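Local atomic coordinates of nitrosopumilus output domain-containing protein (Pyrococcus horikoshii, PDB entry 2P9X), a protein that is of unknown function but binds zinc ions and assembles as an all-helical tetramer in the crystal. Residues A[17-20]-A[21-25]. Residues are numbered along the deposited sequence; the frame is centred on the assembly and turned at random.
Sequences REVA and PGLEA
Glu24 OE1 draws two N-H groups of Arg17: NE at 2.8 Å, with an N-H...O angle of 156°, and NH2 in a weak bond. Together they form a salt bridge across the tight turn between helix 3-19 and helix 23-35, a type I beta turn over residues 20-23 with Pro21 and Gly22 at its two middle positions. OE1 lies almost in the guanidinium plane, at the edge carrying NE and NH2, yet NE meets it from above the carboxylate; with the two planes 55° apart, the weak NH2-OE2 bond does not complete a flat two-point pairing. With CG trans to the backbone nitrogen (chi1 -172°) and the rest extended, Glu24 brings its carboxylate to Arg17. Replacing Glu24 by alanine would probably leave Arg17 NE and NH2 without these acceptors and the guanidinium freer to turn. Glu24, a zinc ligand in a structure of this protein, lies beside Glu28 of the same site, a like charge Arg17 may offset.

The turn closes at Ala20, whose backbone is extended: Leu23 N bonds to Ala20 O at 3.3 Å, from above the carbonyl plane. On the buried side, where Tyr60 of the second subunit packs on Ala20 and Leu23, Leu23 CD2 sits 3.6 Å from Val19 CG1. Water 1 donates to Ala20 O at 2.8 Å and accepts from Glu24 N at 2.9 Å.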
loop_
_atom_site.group_PDB
_atom_site.type_symbol
_atom_site.label_atom_id
_atom_site.label_comp_id
_atom_site.label_asym_id
_atom_site.label_seq_id
_atom_site.Cartn_x
_atom_site.Cartn_y
_atom_site.Cartn_z
ATOM N N ARG A 17 -14.799 6.343 -7.324
ATOM C CA ARG A 17 -15.999 6.266 -6.498
ATOM C C ARG A 17 -16.524 4.832 -6.438
ATOM O O ARG A 17 -17.119 4.424 -5.438
ATOM C CB ARG A 17 -17.069 7.219 -7.039
ATOM C CG ARG A 17 -16.700 8.677 -6.791
ATOM C CD ARG A 17 -17.674 9.658 -7.426
ATOM N NE ARG A 17 -17.238 11.028 -7.182
ATOM C CZ ARG A 17 -17.647 12.082 -7.881
ATOM N NH1 ARG A 17 -18.514 11.928 -8.875
ATOM N NH2 ARG A 17 -17.170 13.288 -7.600
ATOM N N GLU A 18 -16.294 4.074 -7.507
ATOM C CA GLU A 18 -16.725 2.681 -7.561
ATOM C C GLU A 18 -15.862 1.818 -6.646
ATOM O O GLU A 18 -16.347 0.873 -6.027
ATOM C CB GLU A 18 -16.626 2.144 -8.989
ATOM C CG GLU A 18 -17.163 0.728 -9.133
ATOM C CD GLU A 18 -17.117 0.221 -10.556
ATOM O OE1 GLU A 18 -17.018 1.054 -11.483
ATOM O OE2 GLU A 18 -17.193 -1.013 -10.747
ATOM N N VAL A 19 -14.574 2.141 -6.570
ATOM C CA VAL A 19 -13.650 1.395 -5.729
ATOM C C VAL A 19 -14.058 1.449 -4.262
ATOM O O VAL A 19 -14.287 0.417 -3.626
ATOM C CB VAL A 19 -12.213 1.949 -5.847
ATOM C CG1 VAL A 19 -11.306 1.263 -4.830
ATOM C CG2 VAL A 19 -11.690 1.720 -7.257
ATOM N N ALA A 20 -14.148 2.663 -3.730
ATOM C CA ALA A 20 -14.510 2.851 -2.332
ATOM C C ALA A 20 -14.850 4.313 -2.074
ATOM O O ALA A 20 -14.333 5.207 -2.738
ATOM C CB ALA A 20 -13.352 2.416 -1.441
ATOM N N PRO A 21 -15.726 4.576 -1.093
ATOM C CA PRO A 21 -16.165 5.922 -0.723
ATOM C C PRO A 21 -15.080 6.986 -0.561
ATOM O O PRO A 21 -15.255 8.122 -0.996
ATOM C CB PRO A 21 -16.925 5.680 0.578
ATOM C CG PRO A 21 -16.623 4.299 1.032
ATOM C CD PRO A 21 -16.420 3.563 -0.275
ATOM N N GLY A 22 -13.961 6.622 0.053
ATOM C CA GLY A 22 -12.920 7.608 0.280
ATOM C C GLY A 22 -11.745 7.690 -0.673
ATOM O O GLY A 22 -10.874 8.539 -0.480
ATOM N N LEU A 23 -11.696 6.848 -1.697
ATOM C CA LEU A 23 -10.543 6.899 -2.595
ATOM C C LEU A 23 -10.382 8.240 -3.300
ATOM O O LEU A 23 -9.266 8.744 -3.421
ATOM C CB LEU A 23 -10.595 5.758 -3.619
ATOM C CG LEU A 23 -9.364 5.634 -4.523
ATOM C CD1 LEU A 23 -8.085 5.603 -3.675
ATOM C CD2 LEU A 23 -9.489 4.358 -5.370
ATOM N N GLU A 24 -11.476 8.829 -3.768
ATOM C CA GLU A 24 -11.357 10.118 -4.445
ATOM C C GLU A 24 -10.700 11.141 -3.521
ATOM O O GLU A 24 -9.755 11.831 -3.912
ATOM C CB GLU A 24 -12.730 10.631 -4.887
ATOM C CG GLU A 24 -12.662 11.883 -5.763
ATOM C CD GLU A 24 -14.038 12.431 -6.092
ATOM O OE1 GLU A 24 -15.037 11.857 -5.622
ATOM O OE2 GLU A 24 -14.117 13.440 -6.820
ATOM N N ALA A 25 -11.189 11.229 -2.287
ATOM C CA ALA A 25 -10.629 12.186 -1.336
ATOM C C ALA A 25 -9.175 11.881 -1.005
ATOM O O ALA A 25 -8.350 12.788 -0.884
ATOM C CB ALA A 25 -11.448 12.190 -0.062
HETATM O O HOH W 1 -14.113 7.677 -4.053
#